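Local coordinates for protein LP04448p (PDB 4QMH) that probably binds tubulin through its TOG domains and, as a member of the XMAP215 family, drives microtubule polymerization, at residues I44-R49 / C81-T86; A90-H95 / N123-K128; E133-E138 / W156-D161; A143-S148 / V180-A185. One frame throughout, in Å; residues are numbered along the deposited sequence.

Overall arrangement
From the N terminus, interactions 1 and 2 follow one another in series. Interaction 1 brings helix 71-88 beside helix 31-48 and closes a loop holding helix 58-66. Interaction 2 turns the chain after helix 71-88 back onto helix 112-129, closing a loop around helix 96-106. Interactions 3 and 4 then cross: residues 143-148 lie between the two halves of interaction 3, and residues 156-161 between those of interaction 4. Each contact touches the next, through Ala85 against Phe125, Asn123 bonded to Trp158, and Trp156 against Leu144. Together they tie successive helices of one elongated TOG solenoid, interactions 1 and 4 lying about 34 Å apart between centres.

Interaction 1 of 4, residues I44-R49 / C81-T86; sequences IISEAR and CEQLAT
Gln83 reaches from helix 71-88 across to Ile45 and Ser46 of helix 31-48, joining two neighbouring helices of the HEAT-repeat solenoid that makes up a TOG domain. Their short segments run nearly in the same direction, at 25° to each other and 10.2 Å apart at closest approach. The Gln83 side chain leaves its helix with CG anti to the backbone N (chi1 175°) and stays extended, which carries its amide across to helix 31-48. On the way it slants across the branch of Ile45: CG of Gln83 lies 3.6 Å from CG2 of Ile45, and NE2 of Gln83 comes to 3.4 Å from CB of Ile45. At the far end NE2 donates to the backbone carbonyl of Gln42. The hydroxyl OG of Ser46 also lies 3.0 Å from NE2 of Gln83, but the angle is too poor for a hydrogen bond, and this hydroxyl pairs instead with the side chain of Gln42. With an alanine at Gln83, the Gln42 carbonyl would probably lose this side-chain donor and the flank of Ile45 its cover. Deeper in, Ile45 and Leu84 meet at about a right angle. Ile51 lies against Leu84, while Ile80 and Ala87 of helix 71-88 also touch Ile45. The meeting point of this buried pair is methyl on methyl, CD1 of Ile45 to CD1 of Leu84 at 3.9 Å.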
loop_
_atom_site.group_PDB
_atom_site.type_symbol
_atom_site.label_atom_id
_atom_site.label_comp_id
_atom_site.label_asym_id
_atom_site.label_seq_id
_atom_site.Cartn_x
_atom_site.Cartn_y
_atom_site.Cartn_z
ATOM N N ILE A 44 -5.766 -16.753 -17.671
ATOM C CA ILE A 44 -4.356 -17.117 -17.802
ATOM C C ILE A 44 -3.781 -17.455 -16.434
ATOM O O ILE A 44 -3.111 -18.481 -16.265
ATOM C CB ILE A 44 -3.515 -15.977 -18.435
ATOM C CG1 ILE A 44 -3.790 -15.859 -19.936
ATOM C CG2 ILE A 44 -2.034 -16.242 -18.220
ATOM C CD1 ILE A 44 -3.316 -14.550 -20.531
ATOM N N ILE A 45 -4.054 -16.596 -15.451
ATOM C CA ILE A 45 -3.571 -16.833 -14.096
ATOM C C ILE A 45 -4.213 -18.079 -13.474
ATOM O O ILE A 45 -3.518 -18.918 -12.896
ATOM C CB ILE A 45 -3.779 -15.596 -13.180
ATOM C CG1 ILE A 45 -3.049 -14.386 -13.768
ATOM C CG2 ILE A 45 -3.286 -15.913 -11.770
ATOM C CD1 ILE A 45 -3.509 -13.057 -13.202
ATOM N N SER A 46 -5.534 -18.209 -13.593
ATOM C CA SER A 46 -6.242 -19.363 -13.044
ATOM C C SER A 46 -5.732 -20.686 -13.604
ATOM O O SER A 46 -5.578 -21.671 -12.873
ATOM C CB SER A 46 -7.744 -19.249 -13.332
ATOM O OG SER A 46 -8.335 -18.291 -12.475
ATOM N N GLU A 47 -5.489 -20.715 -14.908
ATOM C CA GLU A 47 -5.071 -21.950 -15.568
ATOM C C GLU A 47 -3.663 -22.348 -15.120
ATOM O O GLU A 47 -3.370 -23.533 -14.950
ATOM C CB GLU A 47 -5.120 -21.781 -17.090
ATOM C CG GLU A 47 -4.598 -22.992 -17.880
ATOM C CD GLU A 47 -5.438 -24.255 -17.695
ATOM O OE1 GLU A 47 -6.488 -24.198 -17.018
ATOM O OE2 GLU A 47 -5.044 -25.311 -18.239
ATOM N N ALA A 48 -2.789 -21.363 -14.927
ATOM C CA ALA A 48 -1.438 -21.642 -14.448
ATOM C C ALA A 48 -1.401 -22.043 -12.965
ATOM O O ALA A 48 -0.623 -22.918 -12.559
ATOM C CB ALA A 48 -0.526 -20.441 -14.710
ATOM N N ARG A 49 -2.265 -21.399 -12.182
ATOM C CA ARG A 49 -2.376 -21.559 -10.726
ATOM C C ARG A 49 -1.187 -20.994 -9.944
ATOM O O ARG A 49 -1.359 -20.088 -9.132
ATOM C CB ARG A 49 -2.670 -22.995 -10.287
ATOM C CG ARG A 49 -2.939 -23.070 -8.785
ATOM C CD ARG A 49 -3.307 -24.469 -8.338
ATOM N NE ARG A 49 -3.462 -24.531 -6.893
ATOM C CZ ARG A 49 -3.571 -25.661 -6.205
ATOM N NH1 ARG A 49 -3.540 -26.828 -6.842
ATOM N NH2 ARG A 49 -3.704 -25.627 -4.882
ATOM N N CYS A 81 -5.230 -8.499 -8.915
ATOM C CA CYS A 81 -3.966 -8.371 -8.204
ATOM C C CYS A 81 -3.916 -9.305 -7.002
ATOM O O CYS A 81 -2.862 -9.832 -6.676
ATOM C CB CYS A 81 -3.707 -6.923 -7.781
ATOM S SG CYS A 81 -3.310 -5.854 -9.160
ATOM N N GLU A 82 -5.051 -9.521 -6.350
ATOM C CA GLU A 82 -5.077 -10.450 -5.227
ATOM C C GLU A 82 -4.819 -11.862 -5.743
ATOM O O GLU A 82 -4.032 -12.607 -5.156
ATOM C CB GLU A 82 -6.393 -10.377 -4.449
ATOM C CG GLU A 82 -6.269 -10.930 -3.035
ATOM C CD GLU A 82 -7.511 -10.705 -2.196
ATOM O OE1 GLU A 82 -8.196 -9.680 -2.396
ATOM O OE2 GLU A 82 -7.801 -11.561 -1.333
ATOM N N GLN A 83 -5.455 -12.197 -6.864
ATOM C CA GLN A 83 -5.249 -13.482 -7.531
ATOM C C GLN A 83 -3.773 -13.648 -7.917
ATOM O O GLN A 83 -3.188 -14.726 -7.759
ATOM C CB GLN A 83 -6.158 -13.564 -8.760
ATOM C CG GLN A 83 -5.984 -14.792 -9.631
ATOM C CD GLN A 83 -6.779 -14.703 -10.927
ATOM O OE1 GLN A 83 -7.321 -13.651 -11.275
ATOM N NE2 GLN A 83 -6.857 -15.813 -11.643
ATOM N N LEU A 84 -3.167 -12.573 -8.408
ATOM C CA LEU A 84 -1.777 -12.623 -8.823
ATOM C C LEU A 84 -0.873 -12.892 -7.620
ATOM O O LEU A 84 0.085 -13.674 -7.696
ATOM C CB LEU A 84 -1.389 -11.307 -9.521
ATOM C CG LEU A 84 -0.066 -11.266 -10.286
ATOM C CD1 LEU A 84 -0.149 -12.038 -11.609
ATOM C CD2 LEU A 84 0.325 -9.822 -10.550
ATOM N N ALA A 85 -1.178 -12.253 -6.495
ATOM C CA ALA A 85 -0.367 -12.444 -5.296
ATOM C C ALA A 85 -0.378 -13.907 -4.880
ATOM O O ALA A 85 0.663 -14.493 -4.588
ATOM C CB ALA A 85 -0.881 -11.575 -4.159
ATOM N N THR A 86 -1.571 -14.484 -4.850
ATOM C CA THR A 86 -1.725 -15.875 -4.449
ATOM C C THR A 86 -0.936 -16.792 -5.384
ATOM O O THR A 86 -0.254 -17.710 -4.933
ATOM C CB THR A 86 -3.210 -16.270 -4.421
ATOM O OG1 THR A 86 -3.884 -15.493 -3.414
ATOM C CG2 THR A 86 -3.366 -17.764 -4.118
#

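Interaction 2 of 4, residues A90-H95 / N123-K128; sequences AGCRNH and NSFGEK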
loop_
_atom_site.group_PDB
_atom_site.type_symbol
_atom_site.label_atom_id
_atom_site.label_comp_id
_atom_site.label_asym_id
_atom_site.label_seq_id
_atom_site.Cartn_x
_atom_site.Cartn_y
_atom_site.Cartn_z
ATOM N N ALA A 90 5.973 -15.615 -2.798
ATOM C CA ALA A 90 7.026 -14.654 -2.430
ATOM C C ALA A 90 7.458 -13.752 -3.587
ATOM O O ALA A 90 7.958 -12.654 -3.368
ATOM C CB ALA A 90 8.234 -15.380 -1.850
ATOM N N GLY A 91 7.274 -14.219 -4.815
ATOM C CA GLY A 91 7.660 -13.445 -5.978
ATOM C C GLY A 91 6.879 -12.156 -6.120
ATOM O O GLY A 91 7.260 -11.279 -6.883
ATOM N N CYS A 92 5.771 -12.026 -5.403
ATOM C CA CYS A 92 4.960 -10.828 -5.568
ATOM C C CYS A 92 5.699 -9.558 -5.124
ATOM O O CYS A 92 5.354 -8.471 -5.570
ATOM C CB CYS A 92 3.597 -10.956 -4.885
ATOM S SG CYS A 92 3.668 -10.930 -3.080
ATOM N N ARG A 93 6.725 -9.693 -4.283
ATOM C CA ARG A 93 7.473 -8.508 -3.827
ATOM C C ARG A 93 8.097 -7.771 -5.012
ATOM O O ARG A 93 8.387 -6.565 -4.933
ATOM C CB ARG A 93 8.560 -8.884 -2.814
ATOM C CG ARG A 93 9.704 -9.677 -3.406
ATOM C CD ARG A 93 10.889 -9.777 -2.440
ATOM N NE ARG A 93 12.022 -10.495 -3.026
ATOM C CZ ARG A 93 13.272 -10.436 -2.568
ATOM N NH1 ARG A 93 13.569 -9.684 -1.515
ATOM N NH2 ARG A 93 14.234 -11.127 -3.166
ATOM N N ASN A 94 8.316 -8.500 -6.105
ATOM C CA ASN A 94 8.941 -7.929 -7.296
ATOM C C ASN A 94 8.133 -6.811 -7.928
ATOM O O ASN A 94 8.671 -6.004 -8.689
ATOM C CB ASN A 94 9.202 -8.999 -8.358
ATOM C CG ASN A 94 10.268 -10.004 -7.946
ATOM O OD1 ASN A 94 10.554 -10.182 -6.764
ATOM N ND2 ASN A 94 10.852 -10.671 -8.933
ATOM N N HIS A 95 6.846 -6.762 -7.611
ATOM C CA HIS A 95 5.928 -5.855 -8.293
ATOM C C HIS A 95 5.293 -4.830 -7.382
ATOM O O HIS A 95 4.436 -4.068 -7.815
ATOM C CB HIS A 95 4.862 -6.678 -9.008
ATOM C CG HIS A 95 5.458 -7.681 -9.928
ATOM N ND1 HIS A 95 6.127 -7.314 -11.077
ATOM C CD2 HIS A 95 5.584 -9.025 -9.833
ATOM C CE1 HIS A 95 6.592 -8.392 -11.676
ATOM N NE2 HIS A 95 6.282 -9.447 -10.937
ATOM N N ASN A 123 -2.461 -6.339 2.284
ATOM C CA ASN A 123 -2.090 -7.329 3.287
ATOM C C ASN A 123 -1.717 -8.682 2.680
ATOM O O ASN A 123 -0.887 -9.399 3.233
ATOM C CB ASN A 123 -3.176 -7.448 4.360
ATOM C CG ASN A 123 -3.206 -6.239 5.276
ATOM O OD1 ASN A 123 -2.164 -5.656 5.579
ATOM N ND2 ASN A 123 -4.399 -5.841 5.701
ATOM N N SER A 124 -2.313 -9.016 1.539
ATOM C CA SER A 124 -1.906 -10.226 0.831
ATOM C C SER A 124 -0.476 -10.125 0.321
ATOM O O SER A 124 0.327 -11.049 0.509
ATOM C CB SER A 124 -2.847 -10.551 -0.324
ATOM O OG SER A 124 -2.395 -11.734 -0.971
ATOM N N PHE A 125 -0.146 -9.011 -0.331
ATOM C CA PHE A 125 1.218 -8.802 -0.777
ATOM C C PHE A 125 2.167 -8.771 0.416
ATOM O O PHE A 125 3.271 -9.307 0.352
ATOM C CB PHE A 125 1.341 -7.513 -1.599
ATOM C CG PHE A 125 1.030 -7.696 -3.066
ATOM C CD1 PHE A 125 -0.273 -7.921 -3.498
ATOM C CD2 PHE A 125 2.049 -7.657 -4.009
ATOM C CE1 PHE A 125 -0.549 -8.097 -4.848
ATOM C CE2 PHE A 125 1.779 -7.828 -5.360
ATOM C CZ PHE A 125 0.475 -8.052 -5.774
ATOM N N GLY A 126 1.733 -8.152 1.509
ATOM C CA GLY A 126 2.586 -8.043 2.686
ATOM C C GLY A 126 2.937 -9.401 3.266
ATOM O O GLY A 126 4.101 -9.702 3.538
ATOM N N GLU A 127 1.921 -10.229 3.450
ATOM C CA GLU A 127 2.111 -11.570 3.988
ATOM C C GLU A 127 2.957 -12.462 3.085
ATOM O O GLU A 127 3.809 -13.210 3.559
ATOM C CB GLU A 127 0.759 -12.235 4.224
ATOM C CG GLU A 127 -0.121 -11.519 5.248
ATOM C CD GLU A 127 0.528 -11.401 6.618
ATOM O OE1 GLU A 127 1.546 -12.082 6.867
ATOM O OE2 GLU A 127 0.013 -10.623 7.451
ATOM N N LYS A 128 2.720 -12.380 1.781
ATOM C CA LYS A 128 3.361 -13.287 0.839
ATOM C C LYS A 128 4.774 -12.863 0.465
ATOM O O LYS A 128 5.683 -13.692 0.394
ATOM C CB LYS A 128 2.493 -13.432 -0.409
ATOM C CG LYS A 128 1.175 -14.095 -0.117
ATOM C CD LYS A 128 0.250 -14.059 -1.311
ATOM C CE LYS A 128 -1.027 -14.823 -1.028
ATOM N NZ LYS A 128 -1.783 -14.243 0.113
#
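NZ of Lys128 donates to OG of Ser124 over 2.8 Å, a bond between residues one turn apart in helix 112-129 that draws the lysine tip back along its own helix. The aliphatic root of Lys128 meanwhile faces residues 90-95, the 3-10 turn that links helix 71-88 to helix 96-106 in this HEAT-repeat solenoid. A bend at chi4 (61°) brings the ammonium group to the serine. At the base of the same side chain, CB of Lys128 touches SG of Cys92 at 3.8 Å. Cys92 is the buried wedge of the contact. Its thiol sits between the backbone N and the carbonyl carbon, and from there it forms a sulfur-aromatic contact with Phe125, SG lying 4.4 Å from the ring centroid and 37° off the ring normal, an oblique approach. CB of Cys92 packs against CE2 of Phe125 at 3.6 Å. The carbonyl O of Cys92, which accepts the backbone N of His95, comes to the edge of the same ring, near its plane, so one residue meets Phe125 with three different groups. Other parts of the fold complete the ring's surroundings: Phe103 meets it edge-to-face, and Val96, Leu99 and Ala85 also touch it. At the exposed Ala90, the backbones themselves come together. There CA of Ala90 makes a C-H···O contact with the carbonyl O of Lys128 at 3.3 Å, with an angle of 151° at the hydrogen.

Interaction 3 of 4, residues E133-E138 / W156-D161; sequences EFFESE and WAWLAD
Phe134 and Phe135 point two rings at the indole of Trp158, forming an aromatic cluster in the interior of the HEAT-repeat solenoid, where the turn after helix 112-129 meets helix 149-162. Every side chain that touches here is buried, and the contact is wholly apolar. Phe134 approaches the rim of the indole: its CD2 lies 3.8 Å from CH2 of Trp158, at the indole's edge and near its plane, with the two ring planes inclined at 68°. Phe135 comes from the opposite direction to Trp158. Its ring and the six-membered ring of the indole are almost parallel, at 12°, but slid so far apart that they barely overlap, and CZ of Phe135 meets CH2 of Trp158 at 4.0 Å. One corner of the indole therefore serves both phenylalanines. Trp158 is carried there with CG anti to the backbone N (chi1 -179°), and its NE1 is bonded to OD1 of Asn123, which pins the other end of the indole to helix 112-129. A leucine in place of Trp158 would probably deprive Asn123 of this donor, leaving its OD1 with the hydroxyl of Tyr131, and open a gap beside both phenylalanine rings. The packing thins out beyond Phe135, where the chain turns away through Glu136 to the exposed Ser137 and Glu138, all more than 11 Å by side chain from residues 156-161. Ser137 makes a weak hydrogen bond to Arg97. Beside the cluster, CD2 of Leu159 lies at the edge of the Phe135 ring, 3.8 Å from CE1 of Phe135.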
loop_
_atom_site.group_PDB
_atom_site.type_symbol
_atom_site.label_atom_id
_atom_site.label_comp_id
_atom_site.label_asym_id
_atom_site.label_seq_id
_atom_site.Cartn_x
_atom_site.Cartn_y
_atom_site.Cartn_z
ATOM N N GLU A 133 8.989 -4.202 1.415
ATOM C CA GLU A 133 8.931 -3.434 0.175
ATOM C C GLU A 133 7.940 -2.283 0.195
ATOM O O GLU A 133 8.014 -1.408 -0.676
ATOM C CB GLU A 133 8.648 -4.334 -1.034
ATOM C CG GLU A 133 9.849 -5.137 -1.491
ATOM C CD GLU A 133 10.159 -6.261 -0.535
ATOM O OE1 GLU A 133 9.248 -6.672 0.217
ATOM O OE2 GLU A 133 11.304 -6.741 -0.536
ATOM N N PHE A 134 7.022 -2.261 1.164
ATOM C CA PHE A 134 6.055 -1.154 1.269
ATOM C C PHE A 134 6.709 0.108 1.823
ATOM O O PHE A 134 6.208 1.222 1.633
ATOM C CB PHE A 134 4.889 -1.511 2.197
ATOM C CG PHE A 134 4.003 -2.618 1.689
ATOM C CD1 PHE A 134 3.769 -2.781 0.337
ATOM C CD2 PHE A 134 3.392 -3.484 2.581
ATOM C CE1 PHE A 134 2.945 -3.804 -0.114
ATOM C CE2 PHE A 134 2.562 -4.507 2.138
ATOM C CZ PHE A 134 2.345 -4.667 0.792
ATOM N N PHE A 135 7.801 -0.075 2.560
ATOM C CA PHE A 135 8.441 1.015 3.297
ATOM C C PHE A 135 9.683 1.516 2.570
ATOM O O PHE A 135 10.788 1.531 3.111
ATOM C CB PHE A 135 8.735 0.562 4.733
ATOM C CG PHE A 135 7.490 0.270 5.513
ATOM C CD1 PHE A 135 6.774 1.302 6.101
ATOM C CD2 PHE A 135 7.002 -1.022 5.620
ATOM C CE1 PHE A 135 5.599 1.043 6.815
ATOM C CE2 PHE A 135 5.823 -1.286 6.312
ATOM C CZ PHE A 135 5.122 -0.244 6.915
ATOM N N GLU A 136 9.457 1.936 1.330
ATOM C CA GLU A 136 10.495 2.401 0.433
ATOM C C GLU A 136 9.942 3.501 -0.456
ATOM O O GLU A 136 8.748 3.521 -0.772
ATOM C CB GLU A 136 11.002 1.256 -0.450
ATOM C CG GLU A 136 11.617 0.105 0.339
ATOM C CD GLU A 136 12.639 -0.686 -0.472
ATOM O OE1 GLU A 136 12.939 -0.275 -1.605
ATOM O OE2 GLU A 136 13.143 -1.710 0.030
ATOM N N SER A 137 10.825 4.413 -0.844
ATOM C CA SER A 137 10.553 5.399 -1.882
ATOM C C SER A 137 9.424 6.365 -1.569
ATOM O O SER A 137 8.883 6.998 -2.471
ATOM C CB SER A 137 10.301 4.690 -3.214
ATOM O OG SER A 137 11.428 3.909 -3.567
ATOM N N GLU A 138 9.099 6.477 -0.282
ATOM C CA GLU A 138 8.070 7.394 0.205
ATOM C C GLU A 138 6.700 7.158 -0.412
ATOM O O GLU A 138 5.922 8.087 -0.567
ATOM C CB GLU A 138 8.497 8.857 0.034
ATOM C CG GLU A 138 9.740 9.196 0.878
ATOM C CD GLU A 138 10.145 10.673 0.835
ATOM O OE1 GLU A 138 9.376 11.516 0.327
ATOM O OE2 GLU A 138 11.252 10.996 1.319
ATOM N N TRP A 156 -3.529 5.557 8.212
ATOM C CA TRP A 156 -3.075 5.617 9.595
ATOM C C TRP A 156 -3.521 4.394 10.412
ATOM O O TRP A 156 -2.792 3.931 11.285
ATOM C CB TRP A 156 -3.513 6.917 10.283
ATOM C CG TRP A 156 -2.705 8.118 9.865
ATOM C CD1 TRP A 156 -3.182 9.265 9.294
ATOM C CD2 TRP A 156 -1.281 8.290 9.979
ATOM N NE1 TRP A 156 -2.151 10.137 9.057
ATOM C CE2 TRP A 156 -0.974 9.564 9.458
ATOM C CE3 TRP A 156 -0.241 7.491 10.468
ATOM C CZ2 TRP A 156 0.333 10.063 9.411
ATOM C CZ3 TRP A 156 1.053 7.984 10.419
ATOM C CH2 TRP A 156 1.331 9.261 9.894
ATOM N N ALA A 157 -4.711 3.865 10.138
ATOM C CA ALA A 157 -5.170 2.682 10.865
ATOM C C ALA A 157 -4.258 1.517 10.534
ATOM O O ALA A 157 -3.900 0.725 11.399
ATOM C CB ALA A 157 -6.599 2.340 10.481
ATOM N N TRP A 158 -3.897 1.413 9.259
ATOM C CA TRP A 158 -3.067 0.309 8.801
ATOM C C TRP A 158 -1.675 0.418 9.397
ATOM O O TRP A 158 -1.124 -0.567 9.873
ATOM C CB TRP A 158 -3.014 0.285 7.276
ATOM C CG TRP A 158 -2.186 -0.835 6.690
ATOM C CD1 TRP A 158 -2.574 -2.127 6.494
ATOM C CD2 TRP A 158 -0.851 -0.731 6.184
ATOM N NE1 TRP A 158 -1.547 -2.851 5.903
ATOM C CE2 TRP A 158 -0.477 -2.014 5.713
ATOM C CE3 TRP A 158 0.073 0.318 6.098
ATOM C CZ2 TRP A 158 0.775 -2.268 5.159
ATOM C CZ3 TRP A 158 1.320 0.060 5.553
ATOM C CH2 TRP A 158 1.658 -1.224 5.089
ATOM N N LEU A 159 -1.107 1.617 9.391
ATOM C CA LEU A 159 0.206 1.804 9.994
ATOM C C LEU A 159 0.164 1.507 11.487
ATOM O O LEU A 159 1.076 0.885 12.022
ATOM C CB LEU A 159 0.729 3.224 9.746
ATOM C CG LEU A 159 1.090 3.549 8.289
ATOM C CD1 LEU A 159 1.237 5.059 8.084
ATOM C CD2 LEU A 159 2.365 2.831 7.880
ATOM N N ALA A 160 -0.900 1.945 12.159
ATOM C CA ALA A 160 -1.017 1.737 13.601
ATOM C C ALA A 160 -1.118 0.254 13.916
ATOM O O ALA A 160 -0.603 -0.225 14.929
ATOM C CB ALA A 160 -2.241 2.491 14.159
ATOM N N ASP A 161 -1.769 -0.475 13.019
ATOM C CA ASP A 161 -1.995 -1.902 13.172
ATOM C C ASP A 161 -0.725 -2.704 12.880
ATOM O O ASP A 161 -0.417 -3.651 13.593
ATOM C CB ASP A 161 -3.140 -2.340 12.250
ATOM C CG ASP A 161 -3.478 -3.815 12.389
ATOM O OD1 ASP A 161 -3.548 -4.305 13.535
ATOM O OD2 ASP A 161 -3.676 -4.482 11.349
#

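Interaction 4 of 4, residues A143-S148 / V180-A185; sequences ALKGGS and VPHLYA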
loop_
_atom_site.group_PDB
_atom_site.type_symbol
_atom_site.label_atom_id
_atom_site.label_comp_id
_atom_site.label_asym_id
_atom_site.label_seq_id
_atom_site.Cartn_x
_atom_site.Cartn_y
_atom_site.Cartn_z
ATOM N N ALA A 143 1.221 9.171 -0.370
ATOM C CA ALA A 143 -0.228 8.974 -0.277
ATOM C C ALA A 143 -0.820 9.821 0.848
ATOM O O ALA A 143 -1.904 10.375 0.718
ATOM C CB ALA A 143 -0.564 7.494 -0.076
ATOM N N LEU A 144 -0.102 9.925 1.963
ATOM C CA LEU A 144 -0.592 10.703 3.097
ATOM C C LEU A 144 -0.636 12.190 2.747
ATOM O O LEU A 144 -1.579 12.903 3.105
ATOM C CB LEU A 144 0.299 10.471 4.324
ATOM C CG LEU A 144 0.200 9.088 4.979
ATOM C CD1 LEU A 144 1.376 8.893 5.958
ATOM C CD2 LEU A 144 -1.142 8.893 5.698
ATOM N N LYS A 145 0.398 12.635 2.043
ATOM C CA LYS A 145 0.606 14.044 1.718
ATOM C C LYS A 145 -0.630 14.701 1.108
ATOM O O LYS A 145 -1.227 15.599 1.707
ATOM C CB LYS A 145 1.806 14.174 0.769
ATOM C CG LYS A 145 2.130 15.584 0.318
ATOM C CD LYS A 145 3.362 15.571 -0.581
ATOM C CE LYS A 145 3.890 16.976 -0.836
ATOM N NZ LYS A 145 2.894 17.850 -1.516
ATOM N N GLY A 146 -1.021 14.267 -0.082
ATOM C CA GLY A 146 -2.149 14.912 -0.729
ATOM C C GLY A 146 -3.453 14.199 -0.440
ATOM O O GLY A 146 -4.454 14.404 -1.127
ATOM N N GLY A 147 -3.454 13.373 0.598
ATOM C CA GLY A 147 -4.492 12.375 0.747
ATOM C C GLY A 147 -5.872 12.865 1.127
ATOM O O GLY A 147 -6.020 13.817 1.894
ATOM N N SER A 148 -6.880 12.188 0.594
ATOM C CA SER A 148 -8.260 12.403 0.989
ATOM C C SER A 148 -8.456 11.959 2.435
ATOM O O SER A 148 -7.666 11.174 2.966
ATOM C CB SER A 148 -9.196 11.614 0.076
ATOM O OG SER A 148 -9.117 10.230 0.356
ATOM N N VAL A 180 6.792 11.356 9.328
ATOM C CA VAL A 180 6.670 12.145 10.556
ATOM C C VAL A 180 5.997 13.526 10.380
ATOM O O VAL A 180 5.155 13.918 11.189
ATOM C CB VAL A 180 8.022 12.259 11.290
ATOM C CG1 VAL A 180 7.931 13.288 12.414
ATOM C CG2 VAL A 180 8.448 10.902 11.844
ATOM N N PRO A 181 6.344 14.269 9.319
ATOM C CA PRO A 181 5.630 15.544 9.149
ATOM C C PRO A 181 4.128 15.348 8.995
ATOM O O PRO A 181 3.337 16.185 9.448
ATOM C CB PRO A 181 6.227 16.109 7.856
ATOM C CG PRO A 181 7.591 15.504 7.781
ATOM C CD PRO A 181 7.438 14.114 8.346
ATOM N N HIS A 182 3.728 14.248 8.371
ATOM C CA HIS A 182 2.304 14.008 8.147
ATOM C C HIS A 182 1.668 13.564 9.455
ATOM O O HIS A 182 0.553 13.952 9.768
ATOM C CB HIS A 182 2.105 12.980 7.044
ATOM C CG HIS A 182 2.846 13.323 5.793
ATOM N ND1 HIS A 182 2.504 14.398 5.002
ATOM C CD2 HIS A 182 3.932 12.758 5.215
ATOM C CE1 HIS A 182 3.339 14.470 3.979
ATOM N NE2 HIS A 182 4.215 13.488 4.086
ATOM N N LEU A 183 2.395 12.778 10.239
ATOM C CA LEU A 183 1.892 12.384 11.544
ATOM C C LEU A 183 1.634 13.636 12.386
ATOM O O LEU A 183 0.589 13.764 13.027
ATOM C CB LEU A 183 2.917 11.503 12.247
ATOM C CG LEU A 183 2.531 11.052 13.653
ATOM C CD1 LEU A 183 1.392 10.073 13.585
ATOM C CD2 LEU A 183 3.744 10.404 14.296
ATOM N N TYR A 184 2.592 14.562 12.389
ATOM C CA TYR A 184 2.485 15.745 13.246
ATOM C C TYR A 184 1.349 16.677 12.819
ATOM O O TYR A 184 0.738 17.356 13.649
ATOM C CB TYR A 184 3.820 16.493 13.314
ATOM C CG TYR A 184 4.890 15.750 14.092
ATOM C CD1 TYR A 184 4.591 14.576 14.775
ATOM C CD2 TYR A 184 6.193 16.239 14.165
ATOM C CE1 TYR A 184 5.561 13.896 15.493
ATOM C CE2 TYR A 184 7.174 15.563 14.887
ATOM C CZ TYR A 184 6.844 14.393 15.545
ATOM O OH TYR A 184 7.804 13.710 16.260
ATOM N N ALA A 185 1.049 16.703 11.529
ATOM C CA ALA A 185 -0.101 17.472 11.062
ATOM C C ALA A 185 -1.411 16.754 11.377
ATOM O O ALA A 185 -2.373 17.374 11.836
ATOM C CB ALA A 185 0.004 17.727 9.585
#
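The imidazole of His182 turns one face to the end of helix 139-145, with CB of Leu144 and the backbone N of Lys145 lying over it. The nitrogen sits 3.9 Å above the ring plane and is displaced toward the rim. Leu144 covers the root of the ring, its CB 4.1 Å from CG of His182, while the outer corner belongs to Lys145, whose CB comes to 3.6 Å from CE1 of His182. The first torsion of His182 (chi1 -52°) sets CG beside the backbone N, and the second (chi2 -68°) turns the ring so that one face meets Leu144 and Lys145. The contact rests on van der Waals packing. Lys145, on the exposed side of the contact, crosses the ring obliquely with its first carbons, then runs on extended as far as CE and bends at its last torsion, its ammonium group leading away from the histidine. Leu144 sends its methyl groups inward instead, against Leu155 and Trp156 of helix 149-162, so the buried side of the contact is shared with a third helix. Just past Lys145 the first helix ends: Gly146 leaves helical geometry, and the N of Gly147 bonds back to the O of Leu144 at 3.2 Å. Helix 173-186 is itself kinked at Pro181 and His182. Such side-by-side packing of helices, with another helix beneath, is characteristic of the HEAT-repeat architecture of TOG domains.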